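Local coordinates for putative type VI secretion protein (Escherichia coli, PDB 6SKI), which probably hydrolyses phospholipids as a toxic type VI secretion effector of the alpha/beta-hydrolase class, loaded on the VgrG spike through binding to its TTR domain, at residues A[207-212]-A[266-271]; A[155-160]-A[200-205]. All blocks are in the same frame, centred on the assembly; numbering follows the deposited sequence.

In the fold
Both contacts are built on helix 198-211, which starts just after S197, probably the nucleophile of a Ser-His-Asp triad with H310 and D245. Contact 2 packs the early, buried half of this helix against 156-160, and the side chain of A201 comes close to this presumed site but makes no contact with it. Contact 1 joins the far end of the same helix to loop 266-271. The two centres are about 9 Å apart, and the loop bridges them: V267 rests on V157 and V158, the backbone N of K268 packs against the H205 ring, and the carbonyl of L269 probably accepts a hydrogen bond from R204.

Contact 1: A[207-212]-A[266-271]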
ATOM      1  N   ALA A 207      -6.339  -8.928   7.060  1.00 45.70           N
ATOM      2  CA  ALA A 207      -6.437  -9.310   8.460  1.00 45.70           C
ATOM      3  C   ALA A 207      -7.846  -9.773   8.784  1.00 45.70           C
ATOM      4  O   ALA A 207      -8.032 -10.784   9.470  1.00 45.70           O
ATOM      5  CB  ALA A 207      -6.026  -8.145   9.356  1.00 45.70           C
ATOM      6  N   ASN A 208      -8.848  -9.092   8.228  1.00 47.98           N
ATOM      7  CA  ASN A 208     -10.220  -9.489   8.500  1.00 47.98           C
ATOM      8  C   ASN A 208     -10.508 -10.857   7.905  1.00 47.98           C
ATOM      9  O   ASN A 208     -11.172 -11.686   8.536  1.00 47.98           O
ATOM     10  CB  ASN A 208     -11.185  -8.437   7.967  1.00 47.98           C
ATOM     11  CG  ASN A 208     -11.299  -7.244   8.887  1.00 47.98           C
ATOM     12  OD1 ASN A 208     -11.149  -6.102   8.462  1.00 47.98           O
ATOM     13  ND2 ASN A 208     -11.559  -7.503  10.160  1.00 47.98           N
ATOM     14  N   ARG A 209      -9.977 -11.126   6.712  1.00 48.67           N
ATOM     15  CA  ARG A 209     -10.136 -12.451   6.128  1.00 48.67           C
ATOM     16  C   ARG A 209      -9.480 -13.508   7.002  1.00 48.67           C
ATOM     17  O   ARG A 209      -9.941 -14.652   7.054  1.00 48.67           O
ATOM     18  CB  ARG A 209      -9.555 -12.475   4.718  1.00 48.67           C
ATOM     19  CG  ARG A 209     -10.274 -11.558   3.758  1.00 48.67           C
ATOM     20  CD  ARG A 209      -9.695 -11.644   2.366  1.00 48.67           C
ATOM     21  NE  ARG A 209      -9.908 -12.959   1.774  1.00 48.67           N
ATOM     22  CZ  ARG A 209      -9.918 -13.193   0.466  1.00 48.67           C
ATOM     23  NH1 ARG A 209      -9.730 -12.200  -0.387  1.00 48.67           N
ATOM     24  NH2 ARG A 209     -10.116 -14.420   0.014  1.00 48.67           N
ATOM     25  N   VAL A 210      -8.401 -13.149   7.697  1.00 48.16           N
ATOM     26  CA  VAL A 210      -7.797 -14.098   8.622  1.00 48.16           C
ATOM     27  C   VAL A 210      -8.644 -14.208   9.878  1.00 48.16           C
ATOM     28  O   VAL A 210      -8.754 -15.282  10.480  1.00 48.16           O
ATOM     29  CB  VAL A 210      -6.347 -13.691   8.939  1.00 48.16           C
ATOM     30  CG1 VAL A 210      -5.754 -14.611   9.985  1.00 48.16           C
ATOM     31  CG2 VAL A 210      -5.512 -13.708   7.681  1.00 48.16           C
ATOM     32  N   MET A 211      -9.277 -13.108  10.284  1.00 50.90           N
ATOM     33  CA  MET A 211     -10.126 -13.147  11.467  1.00 50.90           C
ATOM     34  C   MET A 211     -11.402 -13.929  11.196  1.00 50.90           C
ATOM     35  O   MET A 211     -11.866 -14.686  12.055  1.00 50.90           O
ATOM     36  CB  MET A 211     -10.453 -11.725  11.917  1.00 50.90           C
ATOM     37  CG  MET A 211     -10.833 -11.598  13.372  1.00 50.90           C
ATOM     38  SD  MET A 211     -11.632 -10.020  13.693  1.00 50.90           S
ATOM     39  CE  MET A 211     -12.051 -10.204  15.422  1.00 50.90           C
ATOM     40  N   GLU A 212     -11.968 -13.767  10.004  1.00 51.66           N
ATOM     41  CA  GLU A 212     -13.133 -14.525   9.577  1.00 51.66           C
ATOM     42  C   GLU A 212     -12.794 -15.956   9.198  1.00 51.66           C
ATOM     43  O   GLU A 212     -13.704 -16.717   8.853  1.00 51.66           O
ATOM     44  CB  GLU A 212     -13.792 -13.829   8.389  1.00 51.66           C
ATOM     45  CG  GLU A 212     -14.589 -12.602   8.765  1.00 51.66           C
ATOM     46  CD  GLU A 212     -14.700 -11.616   7.625  1.00 51.66           C
ATOM     47  OE1 GLU A 212     -14.949 -10.423   7.895  1.00 51.66           O
ATOM     48  OE2 GLU A 212     -14.530 -12.030   6.459  1.00 51.66           O
ATOM     49  N   GLY A 266     -16.424  -5.043  -1.297  1.00 60.47           N
ATOM     50  CA  GLY A 266     -16.635  -5.477   0.065  1.00 60.47           C
ATOM     51  C   GLY A 266     -15.357  -5.450   0.871  1.00 60.47           C
ATOM     52  O   GLY A 266     -14.896  -6.491   1.348  1.00 60.47           O
ATOM     53  N   VAL A 267     -14.772  -4.267   1.030  1.00 56.85           N
ATOM     54  CA  VAL A 267     -13.530  -4.133   1.780  1.00 56.85           C
ATOM     55  C   VAL A 267     -13.861  -4.007   3.262  1.00 56.85           C
ATOM     56  O   VAL A 267     -14.739  -3.233   3.660  1.00 56.85           O
ATOM     57  CB  VAL A 267     -12.684  -2.952   1.273  1.00 56.85           C
ATOM     58  CG1 VAL A 267     -12.591  -2.993  -0.239  1.00 56.85           C
ATOM     59  CG2 VAL A 267     -13.245  -1.614   1.720  1.00 56.85           C
ATOM     60  N   LYS A 268     -13.207  -4.824   4.072  1.00 51.48           N
ATOM     61  CA  LYS A 268     -13.401  -4.840   5.512  1.00 51.48           C
ATOM     62  C   LYS A 268     -12.219  -4.120   6.142  1.00 51.48           C
ATOM     63  O   LYS A 268     -11.087  -4.606   6.084  1.00 51.48           O
ATOM     64  CB  LYS A 268     -13.531  -6.277   6.011  1.00 51.48           C
ATOM     65  CG  LYS A 268     -14.934  -6.845   5.853  1.00 51.48           C
ATOM     66  CD  LYS A 268     -14.939  -8.243   5.243  1.00 51.48           C
ATOM     67  CE  LYS A 268     -13.604  -8.948   5.395  1.00 51.48           C
ATOM     68  NZ  LYS A 268     -13.644 -10.326   4.837  1.00 51.48           N
ATOM     69  N   LEU A 269     -12.478  -2.956   6.729  1.00 49.21           N
ATOM     70  CA  LEU A 269     -11.417  -2.108   7.252  1.00 49.21           C
ATOM     71  C   LEU A 269     -11.522  -1.903   8.753  1.00 49.21           C
ATOM     72  O   LEU A 269     -10.701  -1.181   9.326  1.00 49.21           O
ATOM     73  CB  LEU A 269     -11.433  -0.748   6.550  1.00 49.21           C
ATOM     74  CG  LEU A 269     -10.956  -0.724   5.102  1.00 49.21           C
ATOM     75  CD1 LEU A 269     -10.459   0.654   4.745  1.00 49.21           C
ATOM     76  CD2 LEU A 269      -9.891  -1.766   4.874  1.00 49.21           C
ATOM     77  N   GLU A 270     -12.498  -2.521   9.406  1.00 53.96           N
ATOM     78  CA  GLU A 270     -12.696  -2.358  10.837  1.00 53.96           C
ATOM     79  C   GLU A 270     -11.891  -3.428  11.553  1.00 53.96           C
ATOM     80  O   GLU A 270     -11.958  -4.606  11.190  1.00 53.96           O
ATOM     81  CB  GLU A 270     -14.178  -2.457  11.203  1.00 53.96           C
ATOM     82  CG  GLU A 270     -14.538  -1.805  12.533  1.00 53.96           C
ATOM     83  CD  GLU A 270     -14.979  -2.803  13.584  1.00 53.96           C
ATOM     84  OE1 GLU A 270     -15.729  -3.740  13.241  1.00 53.96           O
ATOM     85  OE2 GLU A 270     -14.582  -2.640  14.756  1.00 53.96           O
ATOM     86  N   LEU A 271     -11.129  -3.018  12.558  1.00 50.37           N
ATOM     87  CA  LEU A 271     -10.180  -3.896  13.233  1.00 50.37           C
ATOM     88  C   LEU A 271     -10.692  -4.144  14.646  1.00 50.37           C
ATOM     89  O   LEU A 271     -10.509  -3.311  15.538  1.00 50.37           O
ATOM     90  CB  LEU A 271      -8.786  -3.282  13.242  1.00 50.37           C
ATOM     91  CG  LEU A 271      -8.229  -2.895  11.872  1.00 50.37           C
ATOM     92  CD1 LEU A 271      -6.897  -2.191  12.017  1.00 50.37           C
ATOM     93  CD2 LEU A 271      -8.103  -4.113  10.982  1.00 50.37           C
TER
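N208 and K268 mark the closest passage of the two backbones, their CA atoms 6.4 Å apart, where the last turn of a helix ending at M211 lies beside the irregular segment 266-271. E212 is the first residue beyond the helix. This is helix-to-loop docking: side chains, not paired backbones, make the join. K268 carries most of it. Two bends, about CB-CG (chi2 133°) and CG-CD (chi3 21°), carry its chain obliquely past N208, CB and CE touching it, and on to E212. CB and CE of K268 lie 3.7 and 3.6 Å from N208 CB, while the amide of N208 is set among the carbonyls of K268 and E270. The extended glutamate and the lysine arrive from opposite directions and meet in a salt bridge, NZ of K268 lying 2.5 Å from OE2 of E212. The amine sits on the syn side of that oxygen, 25° out of the carboxylate plane. E212 is exposed, so the ion pair lies at the solvent-facing border of the contact. CG of R209 lies 3.7 Å from K268 NZ, the two side chains crossing at about a right angle; a bend at chi3 accompanies the guanidinium's path to a salt bridge with D162. R209 NE stays 5.5 Å from K268 NZ, and each like charge is probably balanced by its own carboxylate. L271 leans on L241 and L243 of strand 237-243, A207 touches L241 as well, and R209 packs between helices 156-178 and 215-225, tying loop and helix end to both sheet and helical layer.

Contact 2: A[155-160]-A[200-205]; sequences EGVVTK and AAAARH
V157 points toward the alanine face of 200-205, in an alpha/beta-hydrolase arrangement where that helix directly follows the probable nucleophile elbow, the Gly-Phe-Ser-Arg-Gly sequence at the end of strand 184-195. The two helical segments cross at -56° with axes 8.6 Å apart, and V157 and A202 come within 4.7 Å at their CA atoms. Such closeness is possible because A201 and A202 present only methyl groups to the partner. V157 splits its two branches between them and the next turn. CG1, anti to the backbone N (chi1 156°), rests 3.6 Å from A202 CA and also meets CB of H205, whereas CG2 turns to the methyl of A201 at 3.8 Å. The valine is therefore wedged between residues one turn apart on the opposing helix. CB of K160 also brushes the methyl of A202, while its amine reaches loop carbonyls, S129 and G130, through weak hydrogen bonds.

H205 extends the packing toward V158. Its CG is anti to the backbone N (chi1 -168°), which swings the imidazole out from the helix and obliquely across the two valines. Weak hydrogen bonds at ND1 with T161 OG1 and at NE2 with G266 O probably help fix the ring's rotation. On the side of the helix turned from 156-160, A203 packs on F43 and L243 of the central sheet; the helix is thus sandwiched between strands and helix 156-178. Both methyls of V158 converge on one imidazole carbon, CG1 and CG2 each lying 3.6 Å from CE1 of H205.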
ATOM      1  N   GLU A 155     -11.940  -1.965  -7.257  1.00 61.44           N
ATOM      2  CA  GLU A 155     -12.041  -3.172  -6.453  1.00 61.44           C
ATOM      3  C   GLU A 155     -10.675  -3.739  -6.097  1.00 61.44           C
ATOM      4  O   GLU A 155     -10.568  -4.928  -5.788  1.00 61.44           O
ATOM      5  CB  GLU A 155     -12.869  -4.218  -7.194  1.00 61.44           C
ATOM      6  CG  GLU A 155     -14.361  -4.071  -6.984  1.00 61.44           C
ATOM      7  CD  GLU A 155     -15.163  -4.636  -8.136  1.00 61.44           C
ATOM      8  OE1 GLU A 155     -14.559  -4.964  -9.178  1.00 61.44           O
ATOM      9  OE2 GLU A 155     -16.399  -4.752  -7.999  1.00 61.44           O
ATOM     10  N   GLY A 156      -9.633  -2.910  -6.139  1.00 54.18           N
ATOM     11  CA  GLY A 156      -8.275  -3.415  -6.065  1.00 54.18           C
ATOM     12  C   GLY A 156      -7.906  -4.042  -4.739  1.00 54.18           C
ATOM     13  O   GLY A 156      -7.015  -4.887  -4.684  1.00 54.18           O
ATOM     14  N   VAL A 157      -8.558  -3.629  -3.652  1.00 51.03           N
ATOM     15  CA  VAL A 157      -8.163  -4.109  -2.329  1.00 51.03           C
ATOM     16  C   VAL A 157      -8.404  -5.612  -2.207  1.00 51.03           C
ATOM     17  O   VAL A 157      -7.517  -6.377  -1.803  1.00 51.03           O
ATOM     18  CB  VAL A 157      -8.908  -3.322  -1.237  1.00 51.03           C
ATOM     19  CG1 VAL A 157      -9.001  -4.130   0.038  1.00 51.03           C
ATOM     20  CG2 VAL A 157      -8.229  -1.991  -0.993  1.00 51.03           C
ATOM     21  N   VAL A 158      -9.605  -6.062  -2.574  1.00 50.93           N
ATOM     22  CA  VAL A 158      -9.932  -7.479  -2.462  1.00 50.93           C
ATOM     23  C   VAL A 158      -9.120  -8.298  -3.458  1.00 50.93           C
ATOM     24  O   VAL A 158      -8.660  -9.406  -3.150  1.00 50.93           O
ATOM     25  CB  VAL A 158     -11.446  -7.681  -2.650  1.00 50.93           C
ATOM     26  CG1 VAL A 158     -11.840  -9.106  -2.311  1.00 50.93           C
ATOM     27  CG2 VAL A 158     -12.212  -6.692  -1.794  1.00 50.93           C
ATOM     28  N   THR A 159      -8.927  -7.767  -4.664  1.00 51.21           N
ATOM     29  CA  THR A 159      -8.105  -8.454  -5.652  1.00 51.21           C
ATOM     30  C   THR A 159      -6.669  -8.593  -5.170  1.00 51.21           C
ATOM     31  O   THR A 159      -6.015  -9.608  -5.439  1.00 51.21           O
ATOM     32  CB  THR A 159      -8.165  -7.698  -6.981  1.00 51.21           C
ATOM     33  OG1 THR A 159      -9.461  -7.870  -7.564  1.00 51.21           O
ATOM     34  CG2 THR A 159      -7.115  -8.210  -7.952  1.00 51.21           C
ATOM     35  N   LYS A 160      -6.174  -7.605  -4.427  1.00 49.36           N
ATOM     36  CA  LYS A 160      -4.822  -7.691  -3.897  1.00 49.36           C
ATOM     37  C   LYS A 160      -4.743  -8.696  -2.759  1.00 49.36           C
ATOM     38  O   LYS A 160      -3.726  -9.369  -2.599  1.00 49.36           O
ATOM     39  CB  LYS A 160      -4.341  -6.314  -3.448  1.00 49.36           C
ATOM     40  CG  LYS A 160      -3.960  -5.418  -4.606  1.00 49.36           C
ATOM     41  CD  LYS A 160      -2.580  -5.743  -5.127  1.00 49.36           C
ATOM     42  CE  LYS A 160      -2.386  -5.210  -6.528  1.00 49.36           C
ATOM     43  NZ  LYS A 160      -1.080  -5.626  -7.093  1.00 49.36           N
ATOM     44  N   ALA A 200      -2.711  -0.613   2.621  1.00 43.52           N
ATOM     45  CA  ALA A 200      -3.092  -0.622   4.026  1.00 43.52           C
ATOM     46  C   ALA A 200      -4.518  -1.079   4.210  1.00 43.52           C
ATOM     47  O   ALA A 200      -4.769  -1.983   5.013  1.00 43.52           O
ATOM     48  CB  ALA A 200      -2.910   0.751   4.670  1.00 43.52           C
ATOM     49  N   ALA A 201      -5.435  -0.555   3.399  1.00 44.56           N
ATOM     50  CA  ALA A 201      -6.776  -1.111   3.374  1.00 44.56           C
ATOM     51  C   ALA A 201      -6.722  -2.586   3.024  1.00 44.56           C
ATOM     52  O   ALA A 201      -7.293  -3.419   3.740  1.00 44.56           O
ATOM     53  CB  ALA A 201      -7.641  -0.344   2.376  1.00 44.56           C
ATOM     54  N   ALA A 202      -5.958  -2.936   1.986  1.00 43.24           N
ATOM     55  CA  ALA A 202      -5.768  -4.340   1.656  1.00 43.24           C
ATOM     56  C   ALA A 202      -5.255  -5.109   2.858  1.00 43.24           C
ATOM     57  O   ALA A 202      -5.819  -6.150   3.218  1.00 43.24           O
ATOM     58  CB  ALA A 202      -4.808  -4.484   0.477  1.00 43.24           C
ATOM     59  N   ALA A 203      -4.251  -4.566   3.552  1.00 41.95           N
ATOM     60  CA  ALA A 203      -3.746  -5.266   4.724  1.00 41.95           C
ATOM     61  C   ALA A 203      -4.859  -5.470   5.729  1.00 41.95           C
ATOM     62  O   ALA A 203      -5.099  -6.597   6.178  1.00 41.95           O
ATOM     63  CB  ALA A 203      -2.587  -4.500   5.355  1.00 41.95           C
ATOM     64  N   ARG A 204      -5.613  -4.409   6.014  1.00 44.94           N
ATOM     65  CA  ARG A 204      -6.717  -4.544   6.947  1.00 44.94           C
ATOM     66  C   ARG A 204      -7.709  -5.571   6.436  1.00 44.94           C
ATOM     67  O   ARG A 204      -8.100  -6.483   7.174  1.00 44.94           O
ATOM     68  CB  ARG A 204      -7.373  -3.185   7.166  1.00 44.94           C
ATOM     69  CG  ARG A 204      -6.449  -2.204   7.858  1.00 44.94           C
ATOM     70  CD  ARG A 204      -6.906  -0.776   7.695  1.00 44.94           C
ATOM     71  NE  ARG A 204      -8.109  -0.480   8.456  1.00 44.94           N
ATOM     72  CZ  ARG A 204      -8.371   0.706   8.988  1.00 44.94           C
ATOM     73  NH1 ARG A 204      -7.510   1.697   8.841  1.00 44.94           N
ATOM     74  NH2 ARG A 204      -9.488   0.900   9.669  1.00 44.94           N
ATOM     75  N   HIS A 205      -8.033  -5.508   5.142  1.00 46.78           N
ATOM     76  CA  HIS A 205      -8.928  -6.504   4.576  1.00 46.78           C
ATOM     77  C   HIS A 205      -8.363  -7.898   4.776  1.00 46.78           C
ATOM     78  O   HIS A 205      -9.061  -8.791   5.270  1.00 46.78           O
ATOM     79  CB  HIS A 205      -9.168  -6.220   3.094  1.00 46.78           C
ATOM     80  CG  HIS A 205     -10.284  -7.023   2.500  1.00 46.78           C
ATOM     81  ND1 HIS A 205     -10.085  -7.939   1.493  1.00 46.78           N
ATOM     82  CD2 HIS A 205     -11.606  -7.054   2.782  1.00 46.78           C
ATOM     83  CE1 HIS A 205     -11.238  -8.497   1.174  1.00 46.78           C
ATOM     84  NE2 HIS A 205     -12.178  -7.975   1.940  1.00 46.78           N
TER